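Local atomic coordinates of ribulose bisphosphate carboxylase (Pyrococcus horikoshii, PDB entry 2D69), a protein that probably catalyses the carboxylation of ribulose 1,5-bisphosphate to two molecules of 3-phosphoglycerate, as part of an archaeal pathway of AMP degradation. Residues Y30-N35 against E40-R45; P62-R67 against P89-E94; Y175-W178 against L184-D187; I310-A315 against K327-F332; V400-K405 against K414-V419. One frame throughout, in Å; residues are numbered along the deposited sequence.

How the interactions relate
The five contacts follow one another along the chain; none nests within or crosses another. In the N-terminal domain, interaction 1 closes the short loop between strand 26-34 and helix 39-49. Interaction 2 then joins the loops flanking the hairpin of strands 71-78 and 81-88, with its centre about 23 Å from that of interaction 1. The rest belong to the catalytic barrel. Interaction 3 closes the turn from helix 167-179 to strand 184-186, and interaction 4 seats helix 323-334 against the end of strand 309-311. These two touch at the barrel mouth, Lys186 CE lying 3.4 Å from His311 NE2. Interaction 5 pairs two helices near the C terminus.

Interaction 1 (Y30-N35 against E40-R45)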
# COMPACT_ATOMS: atom_id res chain seq x y z
N TYR A 30 35.02 -33.93 9.69
CA TYR A 30 34.15 -34.97 10.19
C TYR A 30 34.91 -36.02 11.00
O TYR A 30 36.03 -36.44 10.65
CB TYR A 30 33.45 -35.69 9.03
CG TYR A 30 32.52 -34.87 8.15
CD1 TYR A 30 31.17 -34.68 8.50
CD2 TYR A 30 32.96 -34.31 6.94
CE1 TYR A 30 30.30 -33.92 7.71
CE2 TYR A 30 32.09 -33.55 6.12
CZ TYR A 30 30.76 -33.38 6.50
OH TYR A 30 29.88 -32.67 5.70
N TYR A 31 34.29 -36.49 12.07
CA TYR A 31 34.67 -37.77 12.69
C TYR A 31 33.76 -38.87 12.16
O TYR A 31 32.56 -38.68 12.05
CB TYR A 31 34.50 -37.69 14.22
CG TYR A 31 34.62 -39.04 14.92
CD1 TYR A 31 33.49 -39.78 15.23
CD2 TYR A 31 35.85 -39.58 15.19
CE1 TYR A 31 33.60 -41.07 15.85
CE2 TYR A 31 35.99 -40.84 15.82
CZ TYR A 31 34.85 -41.59 16.14
OH TYR A 31 34.96 -42.83 16.73
N PHE A 32 34.27 -40.07 11.91
CA PHE A 32 33.36 -41.14 11.52
C PHE A 32 33.90 -42.51 11.87
O PHE A 32 35.05 -42.63 12.21
CB PHE A 32 33.03 -41.06 9.99
CG PHE A 32 34.18 -41.43 9.10
CD1 PHE A 32 35.07 -40.47 8.69
CD2 PHE A 32 34.38 -42.75 8.70
CE1 PHE A 32 36.16 -40.82 7.88
CE2 PHE A 32 35.46 -43.09 7.91
CZ PHE A 32 36.35 -42.11 7.50
N GLU A 33 33.03 -43.51 11.82
CA GLU A 33 33.40 -44.91 11.98
C GLU A 33 32.75 -45.67 10.79
O GLU A 33 31.54 -45.55 10.61
CB GLU A 33 32.87 -45.46 13.33
CG GLU A 33 33.29 -44.60 14.54
CD GLU A 33 32.60 -44.97 15.85
OE1 GLU A 33 31.73 -45.88 15.83
OE2 GLU A 33 32.92 -44.31 16.89
N PRO A 34 33.52 -46.37 9.96
CA PRO A 34 32.93 -47.09 8.82
C PRO A 34 32.17 -48.31 9.26
O PRO A 34 32.45 -48.85 10.32
CB PRO A 34 34.14 -47.53 7.99
CG PRO A 34 35.24 -47.62 8.97
CD PRO A 34 34.98 -46.54 10.00
N ASN A 35 31.19 -48.72 8.48
CA ASN A 35 30.45 -49.94 8.76
C ASN A 35 30.47 -50.83 7.54
O ASN A 35 29.69 -50.64 6.63
CB ASN A 35 29.01 -49.63 9.18
CG ASN A 35 28.18 -50.90 9.33
OD1 ASN A 35 27.09 -51.02 8.79
ND2 ASN A 35 28.73 -51.88 10.03
N GLU A 40 38.68 -45.09 3.67
CA GLU A 40 38.68 -44.38 2.39
C GLU A 40 37.29 -44.30 1.72
O GLU A 40 36.85 -43.23 1.29
CB GLU A 40 39.65 -45.06 1.43
CG GLU A 40 41.12 -44.89 1.78
CD GLU A 40 41.65 -45.84 2.89
OE1 GLU A 40 42.72 -45.50 3.47
OE2 GLU A 40 41.01 -46.90 3.21
N GLU A 41 36.60 -45.43 1.65
CA GLU A 41 35.30 -45.51 1.01
C GLU A 41 34.28 -44.76 1.81
O GLU A 41 33.53 -43.93 1.28
CB GLU A 41 34.85 -46.98 0.77
CG GLU A 41 34.02 -47.08 -0.52
CD GLU A 41 33.21 -48.34 -0.64
OE1 GLU A 41 32.01 -48.29 -0.31
OE2 GLU A 41 33.76 -49.36 -1.10
N ALA A 42 34.27 -44.97 3.12
CA ALA A 42 33.41 -44.19 3.98
C ALA A 42 33.63 -42.70 3.73
O ALA A 42 32.67 -41.98 3.51
CB ALA A 42 33.66 -44.53 5.47
N ALA A 43 34.88 -42.24 3.77
CA ALA A 43 35.18 -40.82 3.61
C ALA A 43 34.67 -40.29 2.23
O ALA A 43 34.07 -39.22 2.14
CB ALA A 43 36.67 -40.60 3.79
N GLY A 44 34.91 -41.08 1.19
CA GLY A 44 34.40 -40.82 -0.14
C GLY A 44 32.89 -40.65 -0.16
O GLY A 44 32.40 -39.70 -0.74
N ARG A 45 32.17 -41.55 0.51
CA ARG A 45 30.74 -41.46 0.63
C ARG A 45 30.30 -40.13 1.25
O ARG A 45 29.31 -39.51 0.81
CB ARG A 45 30.23 -42.61 1.49
CG ARG A 45 30.22 -43.93 0.71
CD ARG A 45 29.87 -45.13 1.56
NE ARG A 45 29.99 -46.41 0.82
CZ ARG A 45 28.98 -47.03 0.20
NH1 ARG A 45 27.75 -46.51 0.17
NH2 ARG A 45 29.19 -48.19 -0.45
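Phe32 leans from strand 26-34 onto Ala42 and Ala43 of helix 39-49. With CG set between the backbone N and the carbonyl carbon (chi1 71°), the ring reaches across so that its far end does the touching: CE2 comes to 3.4 Å from Ala42 CB, a tight fit, while CZ rests 4.0 Å from Ala43 CB. The two small methyls let the helix come close, its axis passing 8.3 Å from that of the strand at 126° to it. Strand 26-34 lies between 81-88 and 115-124 in the sheet of the N-terminal domain, and helix 39-49 packs on one face of that sheet, where Ile46 also meets Phe32. An alanine at Phe32 is likely to leave a gap under the helix, with the Ala42 and Ala43 methyls deprived of most of their partner on the strand. Glu33 points away from the helix, and its OE2 takes the Tyr31 hydroxyl at 2.5 Å through the anti lone pair. Pro34 turns back toward the helix and sets CB 3.9 Å from Ala42 CB, so this one methyl touches both the Phe32 ring and the proline, with Leu115 as a further neighbour.

Interaction 2 (P62-R67 against P89-E94); sequences PEMAKR and PLTLFE
Thr91 meets two residues of the 62-67 loop with its two branches, the hydroxyl going to Arg67 and the methyl to Met64. The hydroxyl branch stands between the backbone N and the carbonyl carbon (chi1 47°), and from there OG1 donates to Arg67 O at 2.8 Å. It reaches the carbonyl at a C=O...donor angle of 139°, tilted 33° from the carbonyl plane. Pro89 borders the same oxygen, its CG lying 3.5 Å from Arg67 O.

The methyl branch, CG2, lies 3.8 Å from Met64 CE, and the two side chains run at about a right angle to each other. The Met64 chain bends at both chi2 and chi3, which folds its methyl back over Arg67: CE sits 3.7 Å above the guanidinium plane, over its centre. One methyl thus lies against both the threonine and a face of the arginine. The charged end of Arg67 makes a salt bridge with Glu338 of a third subunit; Tyr127 of that subunit packs on Met64, Arg67 and Thr91.

A type I beta turn from Pro62 to Ala65 shapes one side, and a 3-10 turn at 90-92 the other. Between the two loops runs the antiparallel hairpin of strands 71-78 and 81-88, so the contact ties the way into the hairpin to the way out of it. Residues of a second subunit also pack here, including Met163 against Leu92, as where an N-terminal domain of a RuBisCO meets the barrel of its dimer partner.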
# COMPACT_ATOMS: atom_id res chain seq x y z
N PRO A 62 26.33 -32.51 -16.81
CA PRO A 62 26.27 -31.05 -16.78
C PRO A 62 27.67 -30.48 -16.55
O PRO A 62 28.45 -30.99 -15.72
CB PRO A 62 25.36 -30.75 -15.59
CG PRO A 62 25.27 -31.99 -14.82
CD PRO A 62 25.67 -33.12 -15.66
N GLU A 63 27.97 -29.42 -17.29
CA GLU A 63 29.33 -28.91 -17.38
C GLU A 63 29.93 -28.59 -16.03
O GLU A 63 31.11 -28.85 -15.81
CB GLU A 63 29.34 -27.68 -18.25
CG GLU A 63 29.43 -27.94 -19.73
CD GLU A 63 29.98 -26.69 -20.44
OE1 GLU A 63 29.25 -26.13 -21.29
OE2 GLU A 63 31.12 -26.23 -20.12
N MET A 64 29.12 -28.06 -15.11
CA MET A 64 29.60 -27.69 -13.79
C MET A 64 29.73 -28.84 -12.80
O MET A 64 30.20 -28.63 -11.68
CB MET A 64 28.70 -26.57 -13.20
CG MET A 64 28.72 -25.29 -14.02
SD MET A 64 30.36 -24.57 -14.07
CE MET A 64 30.57 -24.00 -12.39
N ALA A 65 29.34 -30.05 -13.18
CA ALA A 65 29.42 -31.20 -12.28
C ALA A 65 30.85 -31.49 -11.81
O ALA A 65 31.10 -31.66 -10.62
CB ALA A 65 28.82 -32.47 -12.94
N LYS A 66 31.79 -31.53 -12.74
CA LYS A 66 33.19 -31.82 -12.41
C LYS A 66 33.79 -30.73 -11.53
O LYS A 66 34.47 -31.05 -10.56
CB LYS A 66 34.05 -32.16 -13.65
CG LYS A 66 34.05 -31.08 -14.79
CD LYS A 66 34.66 -31.60 -16.14
CE LYS A 66 33.76 -31.22 -17.37
NZ LYS A 66 32.41 -31.94 -17.44
N ARG A 67 33.40 -29.47 -11.75
CA ARG A 67 33.81 -28.38 -10.86
C ARG A 67 33.02 -28.27 -9.57
O ARG A 67 33.18 -27.31 -8.85
CB ARG A 67 33.74 -27.02 -11.57
CG ARG A 67 34.68 -26.88 -12.74
CD ARG A 67 34.30 -25.75 -13.67
NE ARG A 67 34.42 -24.47 -12.99
CZ ARG A 67 34.05 -23.30 -13.52
NH1 ARG A 67 33.52 -23.25 -14.72
NH2 ARG A 67 34.22 -22.19 -12.86
N PRO A 89 34.32 -26.70 -3.26
CA PRO A 89 34.28 -25.50 -4.09
C PRO A 89 32.97 -24.74 -3.92
O PRO A 89 31.90 -25.34 -3.67
CB PRO A 89 34.43 -26.07 -5.51
CG PRO A 89 33.82 -27.37 -5.43
CD PRO A 89 34.16 -27.92 -4.05
N LEU A 90 33.06 -23.41 -4.01
CA LEU A 90 31.91 -22.55 -3.75
C LEU A 90 30.84 -22.63 -4.82
O LEU A 90 29.76 -22.13 -4.62
CB LEU A 90 32.38 -21.12 -3.60
CG LEU A 90 33.36 -20.93 -2.47
CD1 LEU A 90 33.52 -19.46 -2.26
CD2 LEU A 90 32.87 -21.54 -1.16
N THR A 91 31.12 -23.29 -5.93
CA THR A 91 30.11 -23.60 -6.92
C THR A 91 28.98 -24.52 -6.39
O THR A 91 27.96 -24.72 -7.08
CB THR A 91 30.79 -24.26 -8.14
OG1 THR A 91 31.67 -25.28 -7.68
CG2 THR A 91 31.77 -23.28 -8.85
N LEU A 92 29.20 -25.18 -5.25
CA LEU A 92 28.22 -26.09 -4.70
C LEU A 92 27.24 -25.33 -3.81
O LEU A 92 26.25 -25.91 -3.38
CB LEU A 92 28.89 -27.15 -3.83
CG LEU A 92 29.49 -28.36 -4.46
CD1 LEU A 92 30.50 -28.92 -3.44
CD2 LEU A 92 28.40 -29.40 -4.87
N PHE A 93 27.50 -24.04 -3.56
CA PHE A 93 26.74 -23.31 -2.55
C PHE A 93 25.96 -22.11 -3.02
O PHE A 93 26.41 -21.30 -3.91
CB PHE A 93 27.68 -22.90 -1.42
CG PHE A 93 28.35 -24.05 -0.75
CD1 PHE A 93 27.63 -25.18 -0.37
CD2 PHE A 93 29.73 -24.13 -0.69
CE1 PHE A 93 28.26 -26.24 0.22
CE2 PHE A 93 30.37 -25.24 -0.15
CZ PHE A 93 29.63 -26.29 0.29
N GLU A 94 24.77 -21.96 -2.45
CA GLU A 94 24.03 -20.74 -2.65
C GLU A 94 24.49 -19.80 -1.60
O GLU A 94 24.21 -19.98 -0.40
CB GLU A 94 22.51 -20.96 -2.56
CG GLU A 94 21.70 -19.71 -2.77
CD GLU A 94 20.18 -19.93 -2.60
OE1 GLU A 94 19.68 -21.12 -2.47
OE2 GLU A 94 19.52 -18.89 -2.65

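Interaction 3 (Y175-W178 against L184-D187); sequences YELW and LLKD
Leu185 holds CG anti to its backbone N (chi1 178°), which sends its forked end out from the strand toward Leu177 and Trp178 of the preceding helix. On Trp178, CG stands beside the backbone N (chi1 -81°), and this swings the indole round until NE1 and the benzo carbons come up against Leu185. One prong of the leucine goes to each partner: CD1 meets Leu177 CD1 at 4.0 Å, while CD2 lies 4.1 Å from Trp178 CH2. The closest side-chain approach is lower on the leucine, where CB is 3.7 Å from Trp178 CZ2. Both helix side chains run at about a right angle to that of Leu185.

The indole N-H is spent on Glu222 O in the neighbouring strand 222-224. Trp178 NE1 also passes 3.5 Å from Leu185 N, but both are donors, so this is only a close approach. This is the second half of a beta-alpha-beta crossover in the TIM barrel: strand 154-157 leads into helix 167-179, which packs back on strand 184-186, the parallel neighbour of 154-157. An alanine in place of Trp178 would probably leave the carbonyl of Glu222 without this donor and open a gap beside Leu185, between helix and strand.

One residue further on, Lys186 points into the barrel. It is the predicted site of the carbamate that holds magnesium; here the lysine is unmodified, and its NZ donates to Asp187 O at 3.1 Å. Asp187 is anchored in turn by Arg202, Tyr223 and Tyr170.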
# COMPACT_ATOMS: atom_id res chain seq x y z
N TYR A 175 10.53 -6.64 38.94
CA TYR A 175 10.90 -5.42 39.71
C TYR A 175 11.94 -5.76 40.76
O TYR A 175 12.89 -5.01 40.96
CB TYR A 175 9.69 -4.83 40.40
CG TYR A 175 9.98 -3.55 41.11
CD1 TYR A 175 10.22 -3.54 42.46
CD2 TYR A 175 10.13 -2.36 40.41
CE1 TYR A 175 10.47 -2.36 43.14
CE2 TYR A 175 10.44 -1.18 41.05
CZ TYR A 175 10.61 -1.20 42.42
OH TYR A 175 10.92 -0.06 43.09
N GLU A 176 11.72 -6.87 41.46
CA GLU A 176 12.65 -7.34 42.46
C GLU A 176 14.03 -7.64 41.90
O GLU A 176 15.05 -7.20 42.45
CB GLU A 176 12.10 -8.61 43.18
CG GLU A 176 10.87 -8.41 44.07
CD GLU A 176 11.06 -7.30 45.10
OE1 GLU A 176 10.33 -6.29 45.06
OE2 GLU A 176 11.92 -7.49 45.98
N LEU A 177 14.06 -8.37 40.80
CA LEU A 177 15.33 -8.85 40.24
C LEU A 177 16.18 -7.75 39.70
O LEU A 177 17.37 -7.65 40.03
CB LEU A 177 15.06 -9.86 39.14
CG LEU A 177 14.44 -11.16 39.62
CD1 LEU A 177 13.89 -11.95 38.48
CD2 LEU A 177 15.46 -11.98 40.31
N TRP A 178 15.54 -6.90 38.89
CA TRP A 178 16.17 -5.70 38.34
C TRP A 178 16.61 -4.73 39.45
O TRP A 178 17.76 -4.30 39.46
CB TRP A 178 15.21 -4.98 37.36
CG TRP A 178 15.12 -5.53 35.94
CD1 TRP A 178 16.11 -6.11 35.22
CD2 TRP A 178 13.97 -5.52 35.10
NE1 TRP A 178 15.66 -6.42 33.96
CE2 TRP A 178 14.35 -6.06 33.86
CE3 TRP A 178 12.66 -5.04 35.23
CZ2 TRP A 178 13.47 -6.19 32.81
CZ3 TRP A 178 11.80 -5.20 34.23
CH2 TRP A 178 12.20 -5.78 33.01
N LEU A 184 19.68 -8.40 33.27
CA LEU A 184 18.85 -8.98 32.26
C LEU A 184 17.81 -9.96 32.82
O LEU A 184 18.15 -11.00 33.39
CB LEU A 184 19.77 -9.71 31.30
CG LEU A 184 20.81 -8.88 30.56
CD1 LEU A 184 21.67 -9.82 29.73
CD2 LEU A 184 20.15 -7.81 29.71
N LEU A 185 16.52 -9.62 32.72
CA LEU A 185 15.46 -10.54 33.00
C LEU A 185 15.46 -11.48 31.84
O LEU A 185 15.68 -11.05 30.71
CB LEU A 185 14.14 -9.81 33.08
CG LEU A 185 12.90 -10.69 33.32
CD1 LEU A 185 12.93 -11.38 34.69
CD2 LEU A 185 11.66 -9.85 33.14
N LYS A 186 15.21 -12.76 32.08
CA LYS A 186 15.22 -13.72 30.99
C LYS A 186 13.99 -14.62 31.07
O LYS A 186 13.73 -15.22 32.10
CB LYS A 186 16.52 -14.54 30.99
CG LYS A 186 16.67 -15.58 29.89
CD LYS A 186 18.04 -16.32 29.89
CE LYS A 186 17.92 -17.68 29.10
NZ LYS A 186 16.56 -18.46 29.14
N ASP A 187 13.27 -14.74 29.98
CA ASP A 187 12.18 -15.71 29.90
C ASP A 187 12.75 -17.10 29.71
O ASP A 187 13.73 -17.26 28.98
CB ASP A 187 11.32 -15.48 28.66
CG ASP A 187 10.38 -14.30 28.78
OD1 ASP A 187 10.15 -13.75 29.89
OD2 ASP A 187 9.83 -13.86 27.75

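Interaction 4 (I310-A315 against K327-F332)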
# COMPACT_ATOMS: atom_id res chain seq x y z
N ILE A 310 25.07 -16.41 23.16
CA ILE A 310 24.57 -17.79 23.06
C ILE A 310 25.09 -18.63 24.22
O ILE A 310 26.24 -18.46 24.66
CB ILE A 310 24.95 -18.44 21.68
CG1 ILE A 310 24.32 -19.81 21.50
CG2 ILE A 310 26.44 -18.58 21.57
CD1 ILE A 310 24.42 -20.33 20.10
N HIS A 311 24.21 -19.50 24.73
CA HIS A 311 24.51 -20.43 25.81
C HIS A 311 25.56 -21.38 25.33
O HIS A 311 25.38 -21.94 24.28
CB HIS A 311 23.25 -21.25 26.18
CG HIS A 311 22.18 -20.46 26.89
ND1 HIS A 311 22.19 -20.27 28.26
CD2 HIS A 311 21.07 -19.84 26.43
CE1 HIS A 311 21.15 -19.53 28.60
NE2 HIS A 311 20.44 -19.27 27.52
N THR A 312 26.64 -21.59 26.10
CA THR A 312 27.64 -22.64 25.80
C THR A 312 27.91 -23.75 26.86
O THR A 312 28.62 -24.70 26.53
CB THR A 312 28.98 -21.99 25.49
OG1 THR A 312 29.34 -21.15 26.58
CG2 THR A 312 28.86 -21.03 24.27
N GLY A 313 27.39 -23.62 28.08
CA GLY A 313 27.75 -24.52 29.21
C GLY A 313 28.61 -23.87 30.30
O GLY A 313 29.06 -22.75 30.10
N THR A 314 28.86 -24.53 31.45
CA THR A 314 29.74 -23.99 32.55
C THR A 314 30.60 -24.99 33.32
O THR A 314 30.42 -26.22 33.18
CB THR A 314 28.92 -23.32 33.64
OG1 THR A 314 27.99 -24.27 34.20
CG2 THR A 314 28.11 -22.20 33.06
N ALA A 315 31.50 -24.45 34.17
CA ALA A 315 32.31 -25.25 35.09
C ALA A 315 32.00 -24.89 36.57
O ALA A 315 32.43 -23.87 37.16
CB ALA A 315 33.79 -25.13 34.76
N LYS A 327 35.61 -24.23 26.84
CA LYS A 327 36.61 -23.20 26.65
C LYS A 327 36.92 -23.02 25.14
O LYS A 327 37.14 -21.93 24.71
CB LYS A 327 37.89 -23.53 27.42
CG LYS A 327 38.92 -22.39 27.39
CD LYS A 327 38.36 -21.10 28.10
CE LYS A 327 39.47 -20.05 28.40
NZ LYS A 327 40.17 -19.58 27.14
N ARG A 328 36.92 -24.10 24.36
CA ARG A 328 37.12 -24.02 22.93
C ARG A 328 35.98 -23.18 22.29
O ARG A 328 36.24 -22.25 21.51
CB ARG A 328 37.18 -25.42 22.29
CG ARG A 328 37.56 -25.44 20.79
CD ARG A 328 37.54 -26.85 20.12
NE ARG A 328 37.81 -27.89 21.10
CZ ARG A 328 39.01 -28.17 21.62
NH1 ARG A 328 40.09 -27.50 21.22
NH2 ARG A 328 39.15 -29.15 22.53
N ILE A 329 34.75 -23.49 22.66
CA ILE A 329 33.62 -22.77 22.12
C ILE A 329 33.69 -21.29 22.45
O ILE A 329 33.49 -20.45 21.56
CB ILE A 329 32.31 -23.38 22.55
CG1 ILE A 329 32.23 -24.80 21.99
CG2 ILE A 329 31.13 -22.55 22.00
CD1 ILE A 329 31.21 -25.68 22.62
N ASN A 330 33.94 -20.95 23.72
CA ASN A 330 33.95 -19.55 24.13
C ASN A 330 35.06 -18.79 23.43
O ASN A 330 34.87 -17.63 23.06
CB ASN A 330 34.14 -19.38 25.65
CG ASN A 330 32.88 -19.74 26.49
OD1 ASN A 330 32.86 -19.49 27.71
ND2 ASN A 330 31.87 -20.35 25.88
N ASP A 331 36.23 -19.44 23.29
CA ASP A 331 37.39 -18.85 22.64
C ASP A 331 37.05 -18.50 21.20
O ASP A 331 37.36 -17.42 20.73
CB ASP A 331 38.61 -19.82 22.64
CG ASP A 331 39.31 -19.89 24.01
OD1 ASP A 331 40.26 -20.69 24.12
OD2 ASP A 331 38.97 -19.22 25.01
N PHE A 332 36.43 -19.43 20.50
CA PHE A 332 35.90 -19.15 19.17
C PHE A 332 34.90 -17.99 19.17
O PHE A 332 35.04 -17.06 18.40
CB PHE A 332 35.22 -20.37 18.55
CG PHE A 332 34.34 -19.99 17.42
CD1 PHE A 332 34.91 -19.56 16.21
CD2 PHE A 332 32.95 -19.91 17.59
CE1 PHE A 332 34.10 -19.08 15.18
CE2 PHE A 332 32.13 -19.46 16.54
CZ PHE A 332 32.71 -19.04 15.34
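Just past the end of strand 309-311 the backbone at Thr312 runs 7.0 Å from helix 323-334, measured between the CA atoms of Thr312 and Ile329. The threonine faces the helix and divides its branches between two neighbouring helix residues. The Thr312 and Ile329 side chains slide past each other in opposite directions, bringing Thr312 CG2 to 3.6 Å from Ile329 CG2. The threonine hydroxyl, set between the backbone N and the carbonyl carbon, accepts from Asn330 instead. Asn330 ND2 lies 2.7 Å from Thr312 OG1 with an N-H...O angle of 155°, and OG1 lies almost in the amide plane, so the bond is short and flat to the amide.

All three residues are buried. Pro345 of the adjacent strand packs on both Thr312 and Asn330, and Phe363 of helix 356-363 also touches the amide side chain. Next comes Gly313, where the backbone turns at phi 109° and psi 171°, angles that would jam a CB against the carbonyl oxygen of Thr312.

Thr312 follows directly on His311, predicted to bind substrate, whose CB is directed away from the helix. The contact holds helix 323-334 to the end of strand 309-311, the sixth helix and sixth strand of the TIM barrel; between them runs the loop known in RuBisCO as loop 6, which carries Lys318, the predicted stabiliser of the transition state.

Interaction 5 (V400-K405 against K414-V419); sequences VDLDEK and KSLREV
A backbone bond of 3.0 Å from Lys405 N to Asp401 O closes the first turn of helix 402-405, the turn that carries Leu402 and Asp403 against Leu416. Asp401 is the N-cap, and its OD2 also takes Glu404 N through a weak capping bond of 3.5 Å. On the other helix, Leu416 reaches over with CG beside its backbone N (chi1 -68°) and the chain then extended to CD1 (chi2 178°). That methyl does most of the touching: it lies 4.1 Å from Leu402 CB and 3.9 Å from Leu402 O, with Asp403 OD1 closer still at 3.6 Å. Its twin, CD2, stands 4.2 Å from Leu402 CD1, and the two leucine side chains run at about a right angle.

These are the last two helices of the modelled chain, 402-405 and 410-422, which follow helix 382-398 on the outside of the TIM barrel. The contact is near the surface. Leu402 also packs on Ala392 and Ala395 of helix 382-398, which places it between that helix and Leu416. The exposed carboxylate of Asp403 meets Leu416 by van der Waals contact.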
# COMPACT_ATOMS: atom_id res chain seq x y z
N VAL A 400 39.18 -9.34 45.42
CA VAL A 400 38.84 -9.22 46.85
C VAL A 400 38.22 -10.56 47.26
O VAL A 400 37.38 -11.10 46.53
CB VAL A 400 37.83 -8.08 47.08
CG1 VAL A 400 37.23 -8.08 48.50
CG2 VAL A 400 38.45 -6.75 46.73
N ASP A 401 38.66 -11.09 48.41
CA ASP A 401 38.14 -12.37 48.94
C ASP A 401 36.63 -12.26 49.19
O ASP A 401 36.16 -11.24 49.67
CB ASP A 401 38.92 -12.73 50.22
CG ASP A 401 38.36 -13.95 50.95
OD1 ASP A 401 38.11 -15.00 50.32
OD2 ASP A 401 38.18 -13.96 52.18
N LEU A 402 35.87 -13.28 48.84
CA LEU A 402 34.42 -13.27 49.08
C LEU A 402 34.04 -13.06 50.56
O LEU A 402 33.12 -12.28 50.86
CB LEU A 402 33.77 -14.55 48.53
CG LEU A 402 33.78 -14.75 47.02
CD1 LEU A 402 32.85 -15.90 46.68
CD2 LEU A 402 33.35 -13.47 46.27
N ASP A 403 34.76 -13.70 51.49
CA ASP A 403 34.48 -13.47 52.91
C ASP A 403 34.85 -12.04 53.34
O ASP A 403 34.21 -11.48 54.20
CB ASP A 403 35.15 -14.50 53.80
CG ASP A 403 34.64 -15.93 53.58
OD1 ASP A 403 33.42 -16.15 53.38
OD2 ASP A 403 35.40 -16.92 53.63
N GLU A 404 35.86 -11.42 52.72
CA GLU A 404 36.14 -9.99 53.00
C GLU A 404 35.02 -9.08 52.47
O GLU A 404 34.68 -8.08 53.10
CB GLU A 404 37.50 -9.53 52.41
CG GLU A 404 38.71 -10.05 53.16
CD GLU A 404 39.01 -9.26 54.43
OE1 GLU A 404 38.07 -8.73 55.07
OE2 GLU A 404 40.21 -9.15 54.78
N LYS A 405 34.47 -9.41 51.32
CA LYS A 405 33.40 -8.61 50.72
C LYS A 405 32.11 -8.73 51.53
O LYS A 405 31.33 -7.79 51.62
CB LYS A 405 33.18 -9.05 49.27
CG LYS A 405 32.14 -8.23 48.51
CD LYS A 405 32.61 -6.82 48.21
CE LYS A 405 31.51 -6.07 47.46
NZ LYS A 405 31.97 -4.84 46.81
N LYS A 414 24.90 -13.88 53.66
CA LYS A 414 23.87 -14.90 53.87
C LYS A 414 23.94 -16.00 52.83
O LYS A 414 23.68 -17.16 53.12
CB LYS A 414 22.45 -14.31 53.85
CG LYS A 414 21.50 -14.89 54.91
CD LYS A 414 21.11 -13.81 55.93
CE LYS A 414 19.91 -14.19 56.79
NZ LYS A 414 20.12 -13.61 58.20
N SER A 415 24.26 -15.60 51.60
CA SER A 415 24.35 -16.52 50.50
C SER A 415 25.48 -17.51 50.79
O SER A 415 25.31 -18.70 50.58
CB SER A 415 24.61 -15.73 49.19
OG SER A 415 24.84 -16.60 48.09
N LEU A 416 26.63 -17.01 51.21
CA LEU A 416 27.78 -17.88 51.54
C LEU A 416 27.47 -18.87 52.70
O LEU A 416 27.78 -20.05 52.64
CB LEU A 416 29.01 -17.02 51.90
CG LEU A 416 29.58 -16.23 50.70
CD1 LEU A 416 30.75 -15.37 51.14
CD2 LEU A 416 29.96 -17.12 49.46
N ARG A 417 26.80 -18.38 53.72
CA ARG A 417 26.45 -19.21 54.86
C ARG A 417 25.49 -20.33 54.40
O ARG A 417 25.68 -21.49 54.76
CB ARG A 417 25.87 -18.29 55.92
CG ARG A 417 25.56 -18.88 57.28
CD ARG A 417 24.79 -17.87 58.18
NE ARG A 417 23.36 -18.20 58.25
CZ ARG A 417 22.82 -18.99 59.21
NH1 ARG A 417 23.60 -19.50 60.16
NH2 ARG A 417 21.51 -19.26 59.21
N GLU A 418 24.52 -20.02 53.53
CA GLU A 418 23.55 -21.03 53.06
C GLU A 418 24.15 -22.20 52.29
O GLU A 418 23.70 -23.32 52.44
CB GLU A 418 22.50 -20.44 52.13
CG GLU A 418 21.26 -19.98 52.85
CD GLU A 418 20.38 -21.09 53.43
OE1 GLU A 418 20.27 -22.20 52.80
OE2 GLU A 418 19.78 -20.82 54.52
N VAL A 419 25.10 -21.92 51.42
CA VAL A 419 25.84 -22.96 50.70
C VAL A 419 26.38 -23.99 51.66
O VAL A 419 26.22 -25.17 51.44
CB VAL A 419 27.03 -22.37 49.86
CG1 VAL A 419 28.15 -23.44 49.52
CG2 VAL A 419 26.49 -21.72 48.65